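Long-range contacts in putative ABC transporter amino acid-binding protein (Sinorhizobium meliloti, PDB 2Q88), which binds the compatible solute ectoine as the substrate-binding protein of an ABC transporter, probably delivering it for uptake in osmoprotection: residues 89-94 with 213-218; 43-48 with 220-225; 66-71 with 204-209. All blocks are in the same frame, centred on the assembly; numbering follows the deposited sequence.

Interaction 1: residues 89-94 with 213-218. With CD (cadmium ion), chain D.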
loop_
_atom_site.group_PDB
_atom_site.type_symbol
_atom_site.label_atom_id
_atom_site.label_comp_id
_atom_site.label_asym_id
_atom_site.label_seq_id
_atom_site.Cartn_x
_atom_site.Cartn_y
_atom_site.Cartn_z
ATOM N N ALA A 89 4.396 -6.552 14.300
ATOM C CA ALA A 89 4.285 -7.884 13.684
ATOM C C ALA A 89 5.382 -8.175 12.665
ATOM O O ALA A 89 5.678 -9.336 12.388
ATOM C CB ALA A 89 2.916 -8.048 13.024
ATOM N N VAL A 90 5.965 -7.116 12.102
ATOM C CA VAL A 90 6.975 -7.231 11.044
ATOM C C VAL A 90 8.171 -6.311 11.292
ATOM O O VAL A 90 8.090 -5.386 12.100
ATOM C CB VAL A 90 6.377 -6.884 9.651
ATOM C CG1 VAL A 90 5.257 -7.834 9.302
ATOM C CG2 VAL A 90 5.871 -5.448 9.622
ATOM N N ALA A 91 9.272 -6.569 10.591
ATOM C CA ALA A 91 10.432 -5.683 10.597
ATOM C C ALA A 91 10.405 -4.835 9.320
ATOM O O ALA A 91 10.709 -5.324 8.240
ATOM C CB ALA A 91 11.713 -6.497 10.666
ATOM N N TYR A 92 10.027 -3.569 9.474
ATOM C CA TYR A 92 9.910 -2.619 8.376
ATOM C C TYR A 92 11.240 -1.978 8.034
ATOM O O TYR A 92 12.073 -1.733 8.912
ATOM C CB TYR A 92 8.949 -1.493 8.763
ATOM C CG TYR A 92 7.496 -1.697 8.380
ATOM C CD1 TYR A 92 7.097 -1.702 7.046
ATOM C CD2 TYR A 92 6.517 -1.813 9.362
ATOM C CE1 TYR A 92 5.749 -1.861 6.695
ATOM C CE2 TYR A 92 5.171 -1.976 9.030
ATOM C CZ TYR A 92 4.801 -2.008 7.704
ATOM O OH TYR A 92 3.476 -2.161 7.382
ATOM N N SER A 93 11.425 -1.687 6.751
ATOM C CA SER A 93 12.482 -0.801 6.317
ATOM C C SER A 93 12.114 0.626 6.699
ATOM O O SER A 93 11.056 0.871 7.257
ATOM C CB SER A 93 12.610 -0.858 4.795
ATOM O OG SER A 93 11.503 -0.199 4.198
ATOM N N GLN A 94 12.991 1.568 6.370
ATOM C CA GLN A 94 12.689 2.997 6.471
ATOM C C GLN A 94 11.619 3.371 5.422
ATOM O O GLN A 94 11.347 2.564 4.535
ATOM C CB GLN A 94 13.991 3.796 6.302
ATOM C CG GLN A 94 14.943 3.677 7.521
ATOM C CD GLN A 94 14.328 4.179 8.827
ATOM O OE1 GLN A 94 13.566 5.152 8.840
ATOM N NE2 GLN A 94 14.666 3.519 9.927
ATOM N N ALA A 213 18.460 -9.020 9.788
ATOM C CA ALA A 213 19.717 -8.817 9.072
ATOM C C ALA A 213 19.466 -8.484 7.594
ATOM O O ALA A 213 20.171 -7.662 7.015
ATOM C CB ALA A 213 20.622 -10.036 9.210
ATOM N N LEU A 214 18.460 -9.116 6.992
ATOM C CA LEU A 214 18.070 -8.782 5.609
ATOM C C LEU A 214 17.426 -7.387 5.518
ATOM O O LEU A 214 17.689 -6.639 4.578
ATOM C CB LEU A 214 17.150 -9.862 5.016
ATOM C CG LEU A 214 16.511 -9.638 3.635
ATOM C CD1 LEU A 214 17.553 -9.590 2.513
ATOM C CD2 LEU A 214 15.454 -10.716 3.358
ATOM N N ARG A 215 16.593 -7.046 6.493
ATOM C CA ARG A 215 16.037 -5.687 6.609
ATOM C C ARG A 215 17.155 -4.626 6.689
ATOM O O ARG A 215 17.095 -3.623 5.977
ATOM C CB ARG A 215 15.096 -5.599 7.817
ATOM C CG ARG A 215 14.337 -4.291 7.970
ATOM C CD ARG A 215 15.121 -3.186 8.643
ATOM N NE ARG A 215 15.736 -3.636 9.887
ATOM C CZ ARG A 215 15.127 -3.633 11.060
ATOM N NH1 ARG A 215 13.877 -3.194 11.164
ATOM N NH2 ARG A 215 15.773 -4.058 12.140
ATOM N N ASP A 216 18.172 -4.864 7.524
ATOM C CA ASP A 216 19.345 -3.969 7.634
ATOM C C ASP A 216 20.041 -3.743 6.306
ATOM O O ASP A 216 20.336 -2.608 5.945
ATOM C CB ASP A 216 20.392 -4.517 8.615
ATOM C CG ASP A 216 19.903 -4.571 10.042
ATOM O OD1 ASP A 216 18.800 -4.065 10.349
ATOM O OD2 ASP A 216 20.592 -5.107 10.931
ATOM N N ALA A 217 20.342 -4.837 5.604
ATOM C CA ALA A 217 20.974 -4.785 4.285
ATOM C C ALA A 217 20.145 -4.015 3.250
ATOM O O ALA A 217 20.671 -3.201 2.479
ATOM C CB ALA A 217 21.254 -6.199 3.794
ATOM N N PHE A 218 18.846 -4.282 3.234
ATOM C CA PHE A 218 17.905 -3.554 2.395
ATOM C C PHE A 218 17.972 -2.056 2.733
ATOM O O PHE A 218 18.053 -1.209 1.849
ATOM C CB PHE A 218 16.499 -4.118 2.640
ATOM C CG PHE A 218 15.437 -3.560 1.733
ATOM C CD1 PHE A 218 14.696 -2.429 2.109
ATOM C CD2 PHE A 218 15.147 -4.175 0.518
ATOM C CE1 PHE A 218 13.693 -1.917 1.268
ATOM C CE2 PHE A 218 14.144 -3.661 -0.332
ATOM C CZ PHE A 218 13.418 -2.537 0.056
HETATM CD CD CD D . 20.888 -5.919 12.918
HETATM O O HOH W 1 21.977 -8.000 12.459
HETATM O O HOH W 2 20.265 -4.507 13.424
HETATM O O HOH W 3 20.640 -6.041 15.404
#

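Interaction 2: residues 43-48 with 220-225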
loop_
_atom_site.group_PDB
_atom_site.type_symbol
_atom_site.label_atom_id
_atom_site.label_comp_id
_atom_site.label_asym_id
_atom_site.label_seq_id
_atom_site.Cartn_x
_atom_site.Cartn_y
_atom_site.Cartn_z
ATOM N N ARG A 43 12.983 -4.261 -6.414
ATOM C CA ARG A 43 13.768 -4.994 -7.409
ATOM C C ARG A 43 15.163 -4.409 -7.513
ATOM O O ARG A 43 16.132 -5.151 -7.581
ATOM C CB ARG A 43 13.104 -4.984 -8.787
ATOM C CG ARG A 43 13.912 -5.737 -9.850
ATOM C CD ARG A 43 13.409 -5.518 -11.266
ATOM N NE ARG A 43 12.005 -5.895 -11.341
ATOM C CZ ARG A 43 11.563 -7.135 -11.501
ATOM N NH1 ARG A 43 12.419 -8.159 -11.630
ATOM N NH2 ARG A 43 10.250 -7.352 -11.540
ATOM N N GLU A 44 15.254 -3.080 -7.506
ATOM C CA GLU A 44 16.547 -2.400 -7.614
ATOM C C GLU A 44 17.447 -2.676 -6.407
ATOM O O GLU A 44 18.636 -2.951 -6.569
ATOM C CB GLU A 44 16.373 -0.888 -7.855
ATOM C CG GLU A 44 17.667 -0.140 -8.176
ATOM C CD GLU A 44 18.514 -0.812 -9.271
ATOM O OE1 GLU A 44 19.747 -0.946 -9.070
ATOM O OE2 GLU A 44 17.964 -1.211 -10.330
ATOM N N ILE A 45 16.889 -2.614 -5.199
ATOM C CA ILE A 45 17.690 -2.915 -4.003
ATOM C C ILE A 45 18.164 -4.378 -4.000
ATOM O O ILE A 45 19.352 -4.666 -3.803
ATOM C CB ILE A 45 16.920 -2.552 -2.722
ATOM C CG1 ILE A 45 16.839 -1.020 -2.595
ATOM C CG2 ILE A 45 17.612 -3.160 -1.484
ATOM C CD1 ILE A 45 15.877 -0.492 -1.556
ATOM N N PHE A 46 17.236 -5.304 -4.232
ATOM C CA PHE A 46 17.607 -6.717 -4.249
ATOM C C PHE A 46 18.702 -6.992 -5.260
ATOM O O PHE A 46 19.628 -7.751 -4.976
ATOM C CB PHE A 46 16.390 -7.620 -4.471
ATOM C CG PHE A 46 15.632 -7.926 -3.208
ATOM C CD1 PHE A 46 16.254 -8.592 -2.148
ATOM C CD2 PHE A 46 14.289 -7.572 -3.082
ATOM C CE1 PHE A 46 15.548 -8.878 -0.958
ATOM C CE2 PHE A 46 13.579 -7.844 -1.912
ATOM C CZ PHE A 46 14.205 -8.501 -0.846
ATOM N N LYS A 47 18.610 -6.365 -6.429
ATOM C CA LYS A 47 19.661 -6.490 -7.441
ATOM C C LYS A 47 21.006 -6.043 -6.874
ATOM O O LYS A 47 22.025 -6.725 -7.051
ATOM C CB LYS A 47 19.328 -5.679 -8.696
ATOM C CG LYS A 47 20.352 -5.892 -9.806
ATOM C CD LYS A 47 20.117 -5.036 -11.038
ATOM C CE LYS A 47 21.348 -5.096 -11.947
ATOM N NZ LYS A 47 21.100 -4.481 -13.284
ATOM N N ARG A 48 20.996 -4.905 -6.177
ATOM C CA ARG A 48 22.212 -4.342 -5.584
ATOM C C ARG A 48 22.772 -5.245 -4.506
ATOM O O ARG A 48 23.982 -5.290 -4.319
ATOM C CB ARG A 48 21.933 -2.952 -5.016
ATOM C CG ARG A 48 21.848 -1.895 -6.098
ATOM C CD ARG A 48 21.216 -0.586 -5.656
ATOM N NE ARG A 48 20.912 0.230 -6.827
ATOM C CZ ARG A 48 21.663 1.229 -7.274
ATOM N NH1 ARG A 48 22.774 1.579 -6.639
ATOM N NH2 ARG A 48 21.289 1.892 -8.354
ATOM N N VAL A 220 20.426 -0.319 4.140
ATOM C CA VAL A 220 21.697 0.298 3.759
ATOM C C VAL A 220 21.612 0.790 2.303
ATOM O O VAL A 220 22.000 1.917 1.994
ATOM C CB VAL A 220 22.902 -0.660 4.003
ATOM C CG1 VAL A 220 24.149 -0.191 3.276
ATOM C CG2 VAL A 220 23.200 -0.777 5.503
ATOM N N GLU A 221 21.060 -0.041 1.428
ATOM C CA GLU A 221 20.907 0.316 0.007
ATOM C C GLU A 221 19.858 1.403 -0.224
ATOM O O GLU A 221 20.022 2.255 -1.107
ATOM C CB GLU A 221 20.550 -0.915 -0.837
ATOM C CG GLU A 221 21.631 -1.999 -0.928
ATOM C CD GLU A 221 23.031 -1.459 -1.169
ATOM O OE1 GLU A 221 23.251 -0.738 -2.170
ATOM O OE2 GLU A 221 23.932 -1.768 -0.355
ATOM N N LEU A 222 18.763 1.340 0.524
ATOM C CA LEU A 222 17.700 2.355 0.435
ATOM C C LEU A 222 18.230 3.742 0.780
ATOM O O LEU A 222 17.893 4.722 0.116
ATOM C CB LEU A 222 16.514 1.987 1.334
ATOM C CG LEU A 222 15.309 2.947 1.461
ATOM C CD1 LEU A 222 14.652 3.174 0.091
ATOM C CD2 LEU A 222 14.265 2.393 2.443
ATOM N N ALA A 223 19.038 3.821 1.839
ATOM C CA ALA A 223 19.700 5.065 2.233
ATOM C C ALA A 223 20.603 5.625 1.132
ATOM O O ALA A 223 20.615 6.824 0.901
ATOM C CB ALA A 223 20.487 4.880 3.531
ATOM N N LYS A 224 21.359 4.763 0.463
ATOM C CA LYS A 224 22.218 5.205 -0.640
ATOM C C LYS A 224 21.414 5.714 -1.838
ATOM O O LYS A 224 21.809 6.688 -2.488
ATOM C CB LYS A 224 23.181 4.085 -1.056
ATOM C CG LYS A 224 24.233 3.818 -0.003
ATOM C CD LYS A 224 25.317 2.850 -0.454
ATOM C CE LYS A 224 24.966 1.426 -0.108
ATOM N NZ LYS A 224 26.147 0.497 -0.215
ATOM N N LEU A 225 20.294 5.056 -2.131
ATOM C CA LEU A 225 19.377 5.497 -3.186
ATOM C C LEU A 225 18.798 6.877 -2.862
ATOM O O LEU A 225 18.708 7.744 -3.736
ATOM C CB LEU A 225 18.224 4.494 -3.316
ATOM C CG LEU A 225 18.024 3.530 -4.488
ATOM C CD1 LEU A 225 19.283 3.172 -5.285
ATOM C CD2 LEU A 225 17.269 2.284 -4.015
#

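Interaction 3: residues 66-71 with 204-209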
loop_
_atom_site.group_PDB
_atom_site.type_symbol
_atom_site.label_atom_id
_atom_site.label_comp_id
_atom_site.label_asym_id
_atom_site.label_seq_id
_atom_site.Cartn_x
_atom_site.Cartn_y
_atom_site.Cartn_z
ATOM N N PRO A 66 0.191 -12.272 7.652
ATOM C CA PRO A 66 0.101 -13.706 7.926
ATOM C C PRO A 66 1.033 -14.584 7.077
ATOM O O PRO A 66 1.704 -15.455 7.624
ATOM C CB PRO A 66 -1.372 -14.020 7.638
ATOM C CG PRO A 66 -2.089 -12.753 8.011
ATOM C CD PRO A 66 -1.155 -11.661 7.543
ATOM N N GLY A 67 1.063 -14.366 5.762
ATOM C CA GLY A 67 1.918 -15.149 4.861
ATOM C C GLY A 67 3.399 -14.883 5.087
ATOM O O GLY A 67 4.232 -15.787 4.972
ATOM N N LEU A 68 3.725 -13.636 5.409
ATOM C CA LEU A 68 5.093 -13.252 5.738
ATOM C C LEU A 68 5.547 -13.971 7.016
ATOM O O LEU A 68 6.595 -14.620 7.038
ATOM C CB LEU A 68 5.193 -11.725 5.892
ATOM C CG LEU A 68 6.581 -11.144 6.166
ATOM C CD1 LEU A 68 7.496 -11.308 4.972
ATOM C CD2 LEU A 68 6.490 -9.683 6.599
ATOM N N GLN A 69 4.731 -13.886 8.058
ATOM C CA GLN A 69 5.012 -14.577 9.321
ATOM C C GLN A 69 5.099 -16.092 9.150
ATOM O O GLN A 69 5.896 -16.750 9.827
ATOM C CB GLN A 69 3.972 -14.197 10.379
ATOM C CG GLN A 69 4.019 -12.710 10.758
ATOM C CD GLN A 69 3.021 -12.317 11.847
ATOM O OE1 GLN A 69 3.339 -11.501 12.716
ATOM N NE2 GLN A 69 1.826 -12.878 11.795
ATOM N N ALA A 70 4.301 -16.638 8.235
ATOM C CA ALA A 70 4.302 -18.070 7.944
ATOM C C ALA A 70 5.492 -18.491 7.083
ATOM O O ALA A 70 5.705 -19.680 6.846
ATOM C CB ALA A 70 2.985 -18.482 7.281
ATOM N N GLY A 71 6.264 -17.513 6.622
ATOM C CA GLY A 71 7.452 -17.772 5.818
ATOM C C GLY A 71 7.166 -18.037 4.351
ATOM O O GLY A 71 8.016 -18.572 3.642
ATOM N N GLY A 204 6.830 0.902 3.894
ATOM C CA GLY A 204 8.211 0.486 3.701
ATOM C C GLY A 204 8.088 -0.964 3.294
ATOM O O GLY A 204 6.988 -1.519 3.346
ATOM N N ALA A 205 9.192 -1.590 2.901
ATOM C CA ALA A 205 9.180 -3.033 2.725
ATOM C C ALA A 205 9.093 -3.690 4.111
ATOM O O ALA A 205 9.740 -3.233 5.045
ATOM C CB ALA A 205 10.427 -3.491 1.981
ATOM N N ALA A 206 8.283 -4.739 4.247
ATOM C CA ALA A 206 8.175 -5.451 5.526
ATOM C C ALA A 206 8.831 -6.825 5.442
ATOM O O ALA A 206 8.580 -7.572 4.497
ATOM C CB ALA A 206 6.735 -5.600 5.933
ATOM N N PHE A 207 9.635 -7.152 6.453
ATOM C CA PHE A 207 10.323 -8.435 6.529
ATOM C C PHE A 207 9.899 -9.166 7.785
ATOM O O PHE A 207 9.407 -8.552 8.725
ATOM C CB PHE A 207 11.839 -8.224 6.538
ATOM C CG PHE A 207 12.340 -7.435 5.367
ATOM C CD1 PHE A 207 12.394 -6.040 5.421
ATOM C CD2 PHE A 207 12.752 -8.077 4.207
ATOM C CE1 PHE A 207 12.850 -5.299 4.325
ATOM C CE2 PHE A 207 13.210 -7.343 3.116
ATOM C CZ PHE A 207 13.252 -5.952 3.178
ATOM N N ARG A 208 10.079 -10.481 7.781
ATOM C CA ARG A 208 9.831 -11.301 8.958
ATOM C C ARG A 208 10.730 -10.794 10.092
ATOM O O ARG A 208 11.900 -10.469 9.858
ATOM C CB ARG A 208 10.156 -12.756 8.622
ATOM C CG ARG A 208 9.099 -13.768 8.998
ATOM C CD ARG A 208 9.568 -15.228 8.855
ATOM N NE ARG A 208 10.684 -15.523 9.755
ATOM C CZ ARG A 208 11.913 -15.880 9.377
ATOM N NH1 ARG A 208 12.221 -16.028 8.090
ATOM N NH2 ARG A 208 12.837 -16.108 10.298
ATOM N N LYS A 209 10.185 -10.706 11.306
ATOM C CA LYS A 209 10.935 -10.216 12.482
ATOM C C LYS A 209 12.315 -10.858 12.662
ATOM O O LYS A 209 13.293 -10.181 13.029
ATOM C CB LYS A 209 10.109 -10.409 13.760
ATOM C CG LYS A 209 9.037 -9.354 13.981
ATOM C CD LYS A 209 9.643 -8.027 14.400
ATOM C CE LYS A 209 8.581 -7.104 14.970
ATOM N NZ LYS A 209 9.048 -5.688 14.966
#

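Interaction 1: residues 89-94 with 213-218
A helix-on-strand contact, largely buried, sets Arg215 and Phe218 of helix 212-228 against strand 91-92 and the residue that follows it, where the strand pairs with strand 206-207. Arg215 does most of the work: its NH1 gives a hydrogen bond to Tyr92 O at 3.2 Å, nearly straight at 165°, with the oxygen close to the guanidinium plane. The methyl of Ala91 lies over one face of that guanidinium, Ala91 CB to Arg215 NH1 4.0 Å. Arg215 leaves its helix with CG opposite the backbone N (chi1 -174°) and bends at chi2 and chi3, which lays Arg215 CD 3.4 Å from Tyr92 O. That oxygen also accepts a hydrogen bond from Arg250 NH1. Arg215 NE turns to the neighbouring residue, making a salt bridge to Asp216 OD1 of 3.1 Å that helps fix the head's rotation. The other oxygen of this carboxylate, Asp216 OD2, binds a cadmium ion at 2.2 Å, a site that Glu212 shares. One turn on, Phe218 CD1 meets Ser93 CB at 3.7 Å, and its ring also makes an edge-to-face pair with Phe207 of the adjoining strand. The result is a helix packed on a two-stranded antiparallel sheet within a family 3 solute-binding fold.

Interaction 2: residues 43-48 with 220-225
Glu221, the first residue of 220-225 to touch helix 43-48, does so with its aliphatic part: CB lies 3.8 Å from Ile45 CG2, the two side chains lying alongside and pointing opposite ways. Its OE1 comes over Arg48 CB, but the charged ends do not meet, Arg48 NH1 staying 5.1 Å from Glu221 OE1. Glu221 OE2 forms a salt bridge with Lys224 NZ, the hydrogen bond in it weak. At Leu222 the contact is CB against Ile45 CD1, 3.9 Å, the isoleucine reaching over with its CG1 branch beside the backbone N (chi1 -71°). Leu225 divides its methyls: CD2 packs on Ile45 CG1 at 3.6 Å, while CD1 sits over the centre of one face of the Arg48 guanidinium, 3.7 Å from Arg48 CZ. Glu44 OE1 holds that head from its own helix, taking a bond from Arg48 NE of 2.8 Å. Putting an alanine at Ile45 would probably open a gap between Glu221, Leu222 and Leu225 and let the Leu225 side chain turn. The axes of segments 43-48 and 220-225 approach to 9.8 Å, their N-to-C directions 116° apart: a helix-helix packing over an apolar centre with a charged margin, within the solute-binding fold.

Interaction 3: residues 66-71 with 204-209
The C-terminal end of helix 64-69, closed by a Schellman motif at Gly71 (phi 81°, a value that favours glycine), rests on strand 206-207 and the residue after it. Leu68 enters from the helix. A chi1 of -177° sends its isobutyl group out to the strand, where Leu68 CD2 reaches Ala206 O and the carbonyl carbon of Phe207, each at 3.6 Å. Leu68 CD2 stands farther, 4.1 Å, from Ala206 CB, so the leucine meets the strand's backbone more closely than its side chains. Leu68 CD1, the other branch, lies 3.9 Å from Arg208 N. Val90 and Ile76 press on Leu68 too, making it part of a small apolar cluster. In the reverse direction Arg208 runs its aliphatic chain over the helix end: CG is 3.3 Å from Leu68 O, and CD continues past Gln69 O. Leu68 O also takes the hydrogen bond from Gly71 N, 2.9 Å, so the arginine methylenes lie against a carbonyl already used in the capping turn. Bent at chi3 (63°), the chain carries its guanidinium on to a salt bridge with Asp211. This is a Schellman-capped helix end packed on a short strand of the family 3 solute-binding fold.

How the interactions relate
From the N terminus, helix 37-48 comes first, and interaction 2 later joins it to helix 212-228, closing the widest loop of the three. Both other contacts lie within that span. Helix 64-69 begins interaction 3, and strand 91-92 begins interaction 1 before strand 206-207 completes interaction 3; helix 212-228 follows and completes interaction 1, so these two loops cross. Strands 91-92 and 206-207 are antiparallel neighbours, joined by backbone bonds of Ala91 with Phe207 and Ser93 with Ala205. Interactions 1 and 2 share helix 212-228, and Phe218 also packs on Ile45. Together they tie three helices and a two-stranded sheet into one body.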